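PDB 2ZBA: trichothecene 3-O-acetyltransferase TRI101 from Fusarium sporotrichioides, which transfers an acetyl group from acetyl coenzyme A to the 3-hydroxyl of trichothecene mycotoxins during their biosynthesis in the fungus. Local coordinates for residues T293-R304 with L317-V327; T269-I277 with M420-F431. One frame throughout, in Å; residues are numbered along the deposited sequence.

Contact 1. Residues T293-R304 with L317-V327. With COA (coenzyme A), chain E.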
# COMPACT_ATOMS: atom_id res chain seq x y z
N THR A 293 -8.66 10.84 -25.32
CA THR A 293 -7.38 10.64 -24.64
C THR A 293 -7.35 9.24 -24.02
O THR A 293 -8.31 8.85 -23.33
CB THR A 293 -7.11 11.69 -23.53
OG1 THR A 293 -7.43 12.99 -24.02
CG2 THR A 293 -5.65 11.67 -23.08
N PRO A 294 -6.27 8.47 -24.27
CA PRO A 294 -6.09 7.18 -23.60
C PRO A 294 -6.03 7.31 -22.05
O PRO A 294 -5.44 8.26 -21.52
CB PRO A 294 -4.76 6.66 -24.17
CG PRO A 294 -4.60 7.39 -25.51
CD PRO A 294 -5.18 8.76 -25.22
N THR A 295 -6.70 6.40 -21.35
CA THR A 295 -6.60 6.36 -19.91
C THR A 295 -6.27 4.94 -19.51
O THR A 295 -6.91 4.00 -20.00
CB THR A 295 -7.90 6.89 -19.18
OG1 THR A 295 -7.76 6.70 -17.77
CG2 THR A 295 -9.18 6.18 -19.64
N GLU A 296 -5.24 4.78 -18.68
CA GLU A 296 -4.89 3.48 -18.11
C GLU A 296 -5.18 3.45 -16.60
O GLU A 296 -4.76 4.35 -15.86
CB GLU A 296 -3.43 3.13 -18.39
CG GLU A 296 -2.95 1.74 -17.88
CD GLU A 296 -1.68 1.26 -18.58
OE1 GLU A 296 -0.62 1.21 -17.93
OE2 GLU A 296 -1.74 0.92 -19.79
N PHE A 297 -5.91 2.42 -16.17
CA PHE A 297 -6.12 2.15 -14.75
C PHE A 297 -5.15 1.03 -14.40
O PHE A 297 -5.17 -0.02 -15.03
CB PHE A 297 -7.57 1.72 -14.48
CG PHE A 297 -7.97 1.76 -13.02
CD1 PHE A 297 -7.80 0.65 -12.20
CD2 PHE A 297 -8.54 2.91 -12.47
CE1 PHE A 297 -8.18 0.68 -10.84
CE2 PHE A 297 -8.93 2.94 -11.12
CZ PHE A 297 -8.73 1.84 -10.31
N CYS A 298 -4.28 1.29 -13.43
CA CYS A 298 -3.43 0.25 -12.83
C CYS A 298 -3.93 -0.00 -11.41
O CYS A 298 -4.05 0.94 -10.61
CB CYS A 298 -1.95 0.68 -12.80
SG CYS A 298 -1.37 1.53 -14.27
N ARG A 299 -4.23 -1.27 -11.10
CA ARG A 299 -4.82 -1.70 -9.82
C ARG A 299 -3.98 -2.77 -9.16
O ARG A 299 -3.82 -3.84 -9.73
CB ARG A 299 -6.24 -2.24 -10.05
CG ARG A 299 -7.07 -2.45 -8.81
CD ARG A 299 -8.30 -3.30 -9.16
NE ARG A 299 -9.32 -3.28 -8.11
CZ ARG A 299 -10.43 -4.01 -8.11
NH1 ARG A 299 -10.68 -4.86 -9.11
NH2 ARG A 299 -11.28 -3.90 -7.10
N ALA A 300 -3.45 -2.51 -7.96
CA ALA A 300 -2.68 -3.52 -7.22
C ALA A 300 -3.50 -4.77 -6.82
O ALA A 300 -4.70 -4.69 -6.46
CB ALA A 300 -2.00 -2.90 -5.96
N VAL A 301 -2.83 -5.91 -6.87
CA VAL A 301 -3.47 -7.18 -6.56
C VAL A 301 -2.50 -7.99 -5.71
O VAL A 301 -1.37 -8.23 -6.10
CB VAL A 301 -3.99 -7.97 -7.86
CG1 VAL A 301 -2.98 -7.95 -8.99
CG2 VAL A 301 -4.39 -9.41 -7.51
N ASP A 302 -2.96 -8.37 -4.52
CA ASP A 302 -2.28 -9.38 -3.73
C ASP A 302 -2.22 -10.72 -4.49
O ASP A 302 -3.26 -11.32 -4.79
CB ASP A 302 -3.03 -9.54 -2.40
CG ASP A 302 -2.44 -10.59 -1.51
OD1 ASP A 302 -1.30 -11.02 -1.77
OD2 ASP A 302 -3.12 -11.00 -0.55
N MSE A 303 -1.00 -11.21 -4.75
CA MSE A 303 -0.81 -12.47 -5.47
C MSE A 303 -0.75 -13.72 -4.59
O MSE A 303 -0.54 -14.81 -5.10
CB MSE A 303 0.44 -12.42 -6.37
CG MSE A 303 0.23 -11.61 -7.64
SE MSE A 303 -1.33 -12.22 -8.58
CE MSE A 303 -0.69 -14.11 -8.99
N ARG A 304 -0.93 -13.57 -3.28
CA ARG A 304 -0.80 -14.71 -2.35
C ARG A 304 -1.84 -15.81 -2.62
O ARG A 304 -1.49 -16.96 -2.80
CB ARG A 304 -0.86 -14.25 -0.89
CG ARG A 304 0.42 -13.66 -0.35
CD ARG A 304 0.11 -12.70 0.80
NE ARG A 304 1.33 -12.09 1.30
CZ ARG A 304 1.97 -11.08 0.72
NH1 ARG A 304 1.50 -10.52 -0.38
NH2 ARG A 304 3.08 -10.62 1.26
N LEU A 317 4.66 -9.97 -2.85
CA LEU A 317 3.97 -10.88 -3.72
C LEU A 317 2.72 -10.16 -4.21
O LEU A 317 1.61 -10.37 -3.73
CB LEU A 317 3.65 -12.18 -2.96
CG LEU A 317 3.01 -13.29 -3.79
CD1 LEU A 317 3.60 -13.36 -5.25
CD2 LEU A 317 3.13 -14.61 -3.09
N GLN A 318 2.95 -9.30 -5.19
CA GLN A 318 1.96 -8.36 -5.65
C GLN A 318 2.13 -8.28 -7.16
O GLN A 318 3.21 -8.57 -7.68
CB GLN A 318 2.28 -7.01 -5.02
CG GLN A 318 1.31 -5.88 -5.29
CD GLN A 318 1.69 -4.61 -4.55
OE1 GLN A 318 1.07 -4.26 -3.54
NE2 GLN A 318 2.74 -3.93 -5.02
N ASN A 319 1.04 -7.94 -7.85
CA ASN A 319 1.11 -7.52 -9.24
C ASN A 319 0.05 -6.44 -9.40
O ASN A 319 -0.52 -5.98 -8.41
CB ASN A 319 0.84 -8.73 -10.16
CG ASN A 319 1.46 -8.56 -11.55
OD1 ASN A 319 1.75 -7.45 -11.99
ND2 ASN A 319 1.64 -9.68 -12.24
N MSE A 320 -0.22 -6.04 -10.64
CA MSE A 320 -1.27 -5.09 -10.92
C MSE A 320 -2.08 -5.64 -12.08
O MSE A 320 -1.61 -6.49 -12.85
CB MSE A 320 -0.68 -3.71 -11.26
CG MSE A 320 0.12 -3.03 -10.11
SE MSE A 320 0.41 -1.14 -10.43
CE MSE A 320 -0.91 -0.38 -9.20
N THR A 321 -3.31 -5.19 -12.20
CA THR A 321 -4.06 -5.40 -13.42
C THR A 321 -4.13 -4.04 -14.14
O THR A 321 -4.16 -2.96 -13.51
CB THR A 321 -5.46 -6.03 -13.17
OG1 THR A 321 -6.28 -5.14 -12.40
CG2 THR A 321 -5.32 -7.38 -12.43
N TYR A 322 -4.15 -4.09 -15.47
CA TYR A 322 -4.11 -2.90 -16.30
C TYR A 322 -5.32 -2.81 -17.20
O TYR A 322 -5.80 -3.81 -17.73
CB TYR A 322 -2.82 -2.88 -17.11
CG TYR A 322 -1.60 -3.01 -16.23
CD1 TYR A 322 -1.10 -1.91 -15.54
CD2 TYR A 322 -0.97 -4.25 -16.06
CE1 TYR A 322 0.03 -2.04 -14.69
CE2 TYR A 322 0.16 -4.38 -15.23
CZ TYR A 322 0.65 -3.27 -14.56
OH TYR A 322 1.76 -3.41 -13.75
N HIS A 323 -5.83 -1.60 -17.36
CA HIS A 323 -7.10 -1.39 -18.02
C HIS A 323 -6.96 -0.14 -18.88
O HIS A 323 -6.81 0.95 -18.36
CB HIS A 323 -8.23 -1.26 -16.99
CG HIS A 323 -8.28 -2.40 -16.01
ND1 HIS A 323 -7.58 -2.39 -14.82
CD2 HIS A 323 -8.87 -3.61 -16.09
CE1 HIS A 323 -7.76 -3.54 -14.20
NE2 HIS A 323 -8.54 -4.30 -14.95
N ASP A 324 -6.98 -0.32 -20.20
CA ASP A 324 -6.87 0.80 -21.12
C ASP A 324 -8.21 1.09 -21.76
O ASP A 324 -8.94 0.18 -22.14
CB ASP A 324 -5.84 0.51 -22.21
CG ASP A 324 -4.47 0.29 -21.66
OD1 ASP A 324 -3.90 1.23 -21.07
OD2 ASP A 324 -3.95 -0.82 -21.83
N SER A 325 -8.51 2.38 -21.88
CA SER A 325 -9.75 2.85 -22.47
C SER A 325 -9.49 4.29 -22.92
O SER A 325 -8.34 4.65 -23.21
CB SER A 325 -10.87 2.76 -21.43
OG SER A 325 -12.14 3.09 -21.96
N THR A 326 -10.54 5.10 -22.99
CA THR A 326 -10.39 6.54 -23.25
C THR A 326 -11.17 7.30 -22.20
O THR A 326 -12.18 6.80 -21.71
CB THR A 326 -10.89 6.96 -24.67
OG1 THR A 326 -12.28 6.63 -24.81
CG2 THR A 326 -10.08 6.27 -25.78
N VAL A 327 -10.71 8.49 -21.86
CA VAL A 327 -11.37 9.33 -20.85
C VAL A 327 -12.91 9.44 -21.04
O VAL A 327 -13.66 9.27 -20.09
CB VAL A 327 -10.71 10.75 -20.74
CG1 VAL A 327 -11.40 11.56 -19.67
CG2 VAL A 327 -9.23 10.63 -20.42
N1A COA E . -20.65 -14.08 -5.91
C2A COA E . -21.00 -12.86 -5.36
N3A COA E . -20.05 -12.15 -4.63
C4A COA E . -18.79 -12.64 -4.46
C5A COA E . -18.44 -13.87 -5.01
C6A COA E . -19.38 -14.60 -5.74
N6A COA E . -19.10 -15.82 -6.18
N7A COA E . -17.15 -14.11 -4.68
C8A COA E . -16.69 -13.07 -3.94
N9A COA E . -17.69 -12.14 -3.80
C1B COA E . -17.58 -10.81 -3.17
C2B COA E . -17.48 -10.91 -1.65
O2B COA E . -18.76 -10.96 -1.05
C3B COA E . -16.68 -9.66 -1.32
O3B COA E . -17.53 -8.57 -1.57
P3B COA E . -17.76 -7.30 -0.60
O7A COA E . -16.40 -6.84 -0.11
O8A COA E . -18.57 -7.70 0.61
O9A COA E . -18.42 -6.28 -1.47
C4B COA E . -15.70 -9.61 -2.47
O4B COA E . -16.41 -10.12 -3.58
C5B COA E . -14.42 -10.40 -2.29
O5B COA E . -13.77 -10.37 -3.56
P1A COA E . -12.16 -10.26 -3.68
O1A COA E . -11.49 -11.39 -2.97
O2A COA E . -11.71 -10.07 -5.10
O3A COA E . -11.73 -8.95 -2.80
P2A COA E . -11.96 -7.40 -3.17
O4A COA E . -12.49 -6.73 -1.92
O5A COA E . -12.80 -7.15 -4.40
O6A COA E . -10.51 -6.82 -3.49
CBP COA E . -8.49 -6.61 -4.79
CCP COA E . -9.99 -6.87 -4.82
CDP COA E . -8.31 -5.10 -4.66
CEP COA E . -7.88 -7.13 -6.11
CAP COA E . -7.89 -7.33 -3.58
OAP COA E . -8.10 -8.73 -3.68
C9P COA E . -6.43 -7.07 -3.33
O9P COA E . -5.47 -7.82 -4.02
N8P COA E . -6.07 -6.16 -2.42
C7P COA E . -4.67 -5.87 -2.16
C6P COA E . -4.07 -4.86 -3.15
C5P COA E . -2.62 -4.59 -2.79
O5P COA E . -1.73 -5.44 -3.01
N4P COA E . -2.34 -3.42 -2.24
C3P COA E . -1.24 -3.31 -1.29
C2P COA E . -0.14 -2.36 -1.76
S1P COA E . 1.53 -2.78 -1.19
O HOH W 1 -8.79 -5.87 -11.26
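Cys298 and Tyr322 face each other as a non-hydrogen-bonded pair of two antiparallel strands, and the thiol meets the ring edge-on: Cys298 SG lies 3.7 Å from Tyr322 CD1, close to the ring plane. On the same face selenomethionine Met320 lays its selenium 3.8 Å from Cys298 CB, and the bend at its last torsion turns CE to the backbone N of Ala300. Further along, Glu296 and Asp324 run side by side with carboxylate planes 52° apart. Glu296 OE2 and Asp324 OD1 are only 2.5 Å apart.

The other face carries Phe297 beside His323, whose ND1 gives a weak bond to Phe297 O. Arg299, stretched out from a CG anti to the backbone N (chi1 -168°), carries its guanidinium away from the neighbouring strand to salt bridges with Asp270 and Asp271; a water in the guanidinium plane links its NH1 to Thr321 OG1. At the coenzyme A end, Asp302 N donates to the pantetheine carbonyl O9P at 2.6 Å, and Ala300 CB packs on C5P at 3.6 Å. Before the next helix, Asp302 OD1 takes a capping bond from Arg304 N on one face of its carboxylate and, on the opposite face, a salt bridge from Arg304 NH1, whose guanidinium also meets Asp169 and the backbone O of Tyr313.

Strand 318-326 is outermost in its mixed sheet, and strand 294-302 joins it to strand 383-387. Helices 269-285 and 335-344 pack against the Phe297 and His323 side, whereas helix 348-363 reaches both faces, through Thr321 and Tyr322.

Contact 2. Residues T269-I277 with M420-F431. With COA (coenzyme A), chain E.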
# COMPACT_ATOMS: atom_id res chain seq x y z
N THR A 269 -17.58 -4.48 -3.53
CA THR A 269 -17.55 -3.08 -3.12
C THR A 269 -16.30 -2.38 -3.68
O THR A 269 -16.40 -1.31 -4.27
CB THR A 269 -17.61 -2.96 -1.58
OG1 THR A 269 -18.78 -3.63 -1.09
CG2 THR A 269 -17.62 -1.47 -1.13
N ASP A 270 -15.15 -3.03 -3.52
CA ASP A 270 -13.86 -2.49 -3.97
C ASP A 270 -13.83 -2.26 -5.48
O ASP A 270 -13.37 -1.20 -5.95
CB ASP A 270 -12.73 -3.45 -3.56
CG ASP A 270 -11.37 -2.80 -3.56
OD1 ASP A 270 -10.88 -2.44 -4.66
OD2 ASP A 270 -10.79 -2.67 -2.46
N ASP A 271 -14.34 -3.24 -6.24
CA ASP A 271 -14.52 -3.09 -7.67
C ASP A 271 -15.33 -1.83 -7.97
O ASP A 271 -14.91 -1.02 -8.79
CB ASP A 271 -15.30 -4.27 -8.27
CG ASP A 271 -14.52 -5.55 -8.30
OD1 ASP A 271 -13.27 -5.56 -8.08
OD2 ASP A 271 -15.17 -6.56 -8.56
N ALA A 272 -16.48 -1.68 -7.32
CA ALA A 272 -17.39 -0.58 -7.63
C ALA A 272 -16.80 0.77 -7.26
O ALA A 272 -17.02 1.77 -7.95
CB ALA A 272 -18.75 -0.77 -6.95
N LEU A 273 -16.06 0.80 -6.15
CA LEU A 273 -15.51 2.06 -5.66
C LEU A 273 -14.39 2.50 -6.59
O LEU A 273 -14.30 3.67 -6.95
CB LEU A 273 -15.03 1.95 -4.19
CG LEU A 273 -14.38 3.25 -3.68
CD1 LEU A 273 -15.39 4.41 -3.67
CD2 LEU A 273 -13.73 3.08 -2.34
N SER A 274 -13.56 1.53 -7.01
CA SER A 274 -12.48 1.76 -7.96
C SER A 274 -13.03 2.30 -9.28
O SER A 274 -12.46 3.22 -9.86
CB SER A 274 -11.68 0.47 -8.22
OG SER A 274 -11.19 -0.09 -7.01
N ALA A 275 -14.13 1.69 -9.74
CA ALA A 275 -14.82 2.08 -10.98
C ALA A 275 -15.45 3.47 -10.87
O ALA A 275 -15.41 4.27 -11.82
CB ALA A 275 -15.88 1.05 -11.31
N PHE A 276 -16.02 3.77 -9.72
CA PHE A 276 -16.62 5.09 -9.52
C PHE A 276 -15.55 6.17 -9.55
O PHE A 276 -15.77 7.26 -10.10
CB PHE A 276 -17.45 5.14 -8.23
CG PHE A 276 -18.06 6.49 -7.95
CD1 PHE A 276 -19.05 7.01 -8.79
CD2 PHE A 276 -17.65 7.24 -6.86
CE1 PHE A 276 -19.63 8.28 -8.55
CE2 PHE A 276 -18.21 8.50 -6.60
CZ PHE A 276 -19.20 9.01 -7.45
N ILE A 277 -14.37 5.86 -9.01
CA ILE A 277 -13.28 6.84 -9.03
C ILE A 277 -12.65 7.05 -10.41
O ILE A 277 -12.28 8.17 -10.77
CB ILE A 277 -12.18 6.50 -7.99
CG1 ILE A 277 -12.74 6.61 -6.57
CG2 ILE A 277 -10.96 7.43 -8.19
CD1 ILE A 277 -11.99 5.87 -5.53
N MSE A 420 -3.05 6.70 -5.86
CA MSE A 420 -4.17 6.54 -4.95
C MSE A 420 -4.08 5.29 -4.08
O MSE A 420 -3.45 4.30 -4.46
CB MSE A 420 -5.49 6.52 -5.75
CG MSE A 420 -5.74 7.80 -6.52
SE MSE A 420 -7.39 7.82 -7.45
CE MSE A 420 -7.04 9.27 -8.67
N TYR A 421 -4.72 5.36 -2.91
CA TYR A 421 -4.83 4.23 -2.00
C TYR A 421 -6.24 4.15 -1.46
O TYR A 421 -6.90 5.18 -1.33
CB TYR A 421 -3.90 4.40 -0.79
CG TYR A 421 -2.44 4.42 -1.17
CD1 TYR A 421 -1.72 3.23 -1.30
CD2 TYR A 421 -1.77 5.62 -1.43
CE1 TYR A 421 -0.38 3.24 -1.67
CE2 TYR A 421 -0.42 5.64 -1.80
CZ TYR A 421 0.26 4.44 -1.91
OH TYR A 421 1.60 4.43 -2.27
N PHE A 422 -6.67 2.94 -1.09
CA PHE A 422 -7.76 2.80 -0.13
C PHE A 422 -7.13 2.39 1.19
O PHE A 422 -6.27 1.51 1.21
CB PHE A 422 -8.80 1.73 -0.51
CG PHE A 422 -9.53 1.96 -1.80
CD1 PHE A 422 -9.72 3.24 -2.32
CD2 PHE A 422 -10.07 0.88 -2.49
CE1 PHE A 422 -10.42 3.42 -3.51
CE2 PHE A 422 -10.74 1.06 -3.68
CZ PHE A 422 -10.93 2.33 -4.18
N MSE A 423 -7.60 3.00 2.28
CA MSE A 423 -7.13 2.67 3.62
C MSE A 423 -7.72 1.33 4.04
O MSE A 423 -8.67 0.86 3.40
CB MSE A 423 -7.58 3.78 4.61
CG MSE A 423 -6.88 5.15 4.46
SE MSE A 423 -4.90 5.14 4.52
CE MSE A 423 -4.54 4.82 2.62
N PRO A 424 -7.17 0.68 5.08
CA PRO A 424 -7.82 -0.50 5.64
C PRO A 424 -9.25 -0.18 6.05
O PRO A 424 -9.50 0.89 6.63
CB PRO A 424 -6.97 -0.81 6.88
CG PRO A 424 -5.65 -0.26 6.57
CD PRO A 424 -5.91 1.00 5.79
N LYS A 425 -10.17 -1.09 5.75
CA LYS A 425 -11.60 -0.82 5.87
C LYS A 425 -11.98 -0.78 7.34
O LYS A 425 -11.69 -1.74 8.10
CB LYS A 425 -12.39 -1.87 5.08
CG LYS A 425 -13.89 -1.88 5.25
CD LYS A 425 -14.45 -3.12 4.57
CE LYS A 425 -15.70 -3.66 5.25
NZ LYS A 425 -15.91 -5.10 4.82
N LYS A 426 -12.60 0.32 7.74
CA LYS A 426 -12.96 0.52 9.16
C LYS A 426 -13.91 -0.59 9.56
O LYS A 426 -14.69 -1.05 8.72
CB LYS A 426 -13.58 1.91 9.39
CG LYS A 426 -13.54 2.39 10.83
CD LYS A 426 -13.75 3.90 10.88
CE LYS A 426 -13.80 4.41 12.32
NZ LYS A 426 -14.52 5.70 12.35
N PRO A 427 -13.82 -1.08 10.81
CA PRO A 427 -14.70 -2.15 11.28
C PRO A 427 -16.20 -1.93 11.06
O PRO A 427 -16.95 -2.90 11.09
CB PRO A 427 -14.35 -2.24 12.77
CG PRO A 427 -12.90 -1.87 12.80
CD PRO A 427 -12.83 -0.71 11.84
N ASP A 428 -16.60 -0.68 10.81
CA ASP A 428 -18.00 -0.34 10.52
C ASP A 428 -18.34 -0.39 9.02
O ASP A 428 -19.51 -0.32 8.65
CB ASP A 428 -18.41 1.02 11.15
CG ASP A 428 -17.70 2.24 10.54
OD1 ASP A 428 -17.08 2.13 9.46
OD2 ASP A 428 -17.77 3.33 11.16
N GLY A 429 -17.32 -0.52 8.18
CA GLY A 429 -17.46 -0.68 6.73
C GLY A 429 -17.11 0.56 5.95
O GLY A 429 -17.19 0.58 4.73
N GLU A 430 -16.73 1.63 6.66
CA GLU A 430 -16.37 2.87 5.99
C GLU A 430 -15.07 2.67 5.23
O GLU A 430 -14.16 2.00 5.73
CB GLU A 430 -16.21 4.02 7.01
CG GLU A 430 -15.74 5.34 6.40
CD GLU A 430 -15.13 6.29 7.43
OE1 GLU A 430 -14.15 5.92 8.13
OE2 GLU A 430 -15.62 7.44 7.54
N PHE A 431 -15.03 3.26 4.04
CA PHE A 431 -13.85 3.28 3.19
C PHE A 431 -13.31 4.69 3.20
O PHE A 431 -14.07 5.64 3.28
CB PHE A 431 -14.18 2.92 1.74
CG PHE A 431 -13.98 1.48 1.40
CD1 PHE A 431 -14.64 0.49 2.10
CD2 PHE A 431 -13.15 1.11 0.33
CE1 PHE A 431 -14.47 -0.85 1.78
CE2 PHE A 431 -12.97 -0.21 -0.01
CZ PHE A 431 -13.63 -1.21 0.71
N1A COA E . -20.65 -14.08 -5.91
C2A COA E . -21.00 -12.86 -5.36
N3A COA E . -20.05 -12.15 -4.63
C4A COA E . -18.79 -12.64 -4.46
C5A COA E . -18.44 -13.87 -5.01
C6A COA E . -19.38 -14.60 -5.74
N6A COA E . -19.10 -15.82 -6.18
N7A COA E . -17.15 -14.11 -4.68
C8A COA E . -16.69 -13.07 -3.94
N9A COA E . -17.69 -12.14 -3.80
C1B COA E . -17.58 -10.81 -3.17
C2B COA E . -17.48 -10.91 -1.65
O2B COA E . -18.76 -10.96 -1.05
C3B COA E . -16.68 -9.66 -1.32
O3B COA E . -17.53 -8.57 -1.57
P3B COA E . -17.76 -7.30 -0.60
O7A COA E . -16.40 -6.84 -0.11
O8A COA E . -18.57 -7.70 0.61
O9A COA E . -18.42 -6.28 -1.47
C4B COA E . -15.70 -9.61 -2.47
O4B COA E . -16.41 -10.12 -3.58
C5B COA E . -14.42 -10.40 -2.29
O5B COA E . -13.77 -10.37 -3.56
P1A COA E . -12.16 -10.26 -3.68
O1A COA E . -11.49 -11.39 -2.97
O2A COA E . -11.71 -10.07 -5.10
O3A COA E . -11.73 -8.95 -2.80
P2A COA E . -11.96 -7.40 -3.17
O4A COA E . -12.49 -6.73 -1.92
O5A COA E . -12.80 -7.15 -4.40
O6A COA E . -10.51 -6.82 -3.49
CBP COA E . -8.49 -6.61 -4.79
CCP COA E . -9.99 -6.87 -4.82
CDP COA E . -8.31 -5.10 -4.66
CEP COA E . -7.88 -7.13 -6.11
CAP COA E . -7.89 -7.33 -3.58
OAP COA E . -8.10 -8.73 -3.68
C9P COA E . -6.43 -7.07 -3.33
O9P COA E . -5.47 -7.82 -4.02
N8P COA E . -6.07 -6.16 -2.42
C7P COA E . -4.67 -5.87 -2.16
C6P COA E . -4.07 -4.86 -3.15
C5P COA E . -2.62 -4.59 -2.79
O5P COA E . -1.73 -5.44 -3.01
N4P COA E . -2.34 -3.42 -2.24
C3P COA E . -1.24 -3.31 -1.29
C2P COA E . -0.14 -2.36 -1.76
S1P COA E . 1.53 -2.78 -1.19
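Leu273 and Phe422 make the central contact by CH-pi interaction: Leu273 CD2 sits over one face of the ring, 3.7 Å from its centroid and offset toward the rim. The same methyl also reaches Phe431, 3.4 Å from its CD2, and sits in the angle between the two rings, which themselves meet with Phe422 CD2 at the edge of Phe431. Torsion chi1 (177°) carries Leu273 CG out from the helix, and chi2 (63°) turns CD2 to the rings.

Further along the helix, Ile277 adds two more apolar contacts. Ile277 CD1 approaches the edge of Phe422, 3.5 Å from CE1, and Ile277 CG2 lies 3.7 Å from the selenium of selenomethionine Met420.

Among polar groups, the Asp270 carboxylate lies at the edge of Phe422, its plane turned 60° from the ring, with OD2 3.6 Å from Phe422 CD2; its oxygens are engaged by Ser387 and Arg299. Ser274 OG donates to Asp270 O from the opposite face to Ser274 N. At the start of the helix, Thr269 N and OG1 both donate to the coenzyme A phosphate oxygen O9A, OG1 at 2.7 Å.

The packing seats helix 269-285 on the sheet, against strand 419-422 and the start of strand 431-438. Strand 383-387 adjoins Phe422 through Leu385 and Ser387, while helix 246-257 borders Phe431 and Thr269.

Overall arrangement
Contacts 1 and 2 illustrate how a sheet and a helix laid on it can share one coenzyme A. Their centres are 16 Å apart, and contact 1 is nested within the chain loop that contact 2 closes. Arg299 joins them directly: its NH2 lies 2.8 Å from Asp271 OD1 and 2.9 Å from Asp270 OD1, both salt bridges. Along coenzyme A the labour is divided, residues 293-304 holding the pantetheine arm and Thr269 the ribose phosphate. Gln318, beside the coenzyme A sulfur, and Met320 of contact 1 line the pocket of the bound T-2 toxin together with Tyr421 of contact 2, whose OH is hydrogen-bonded to the toxin.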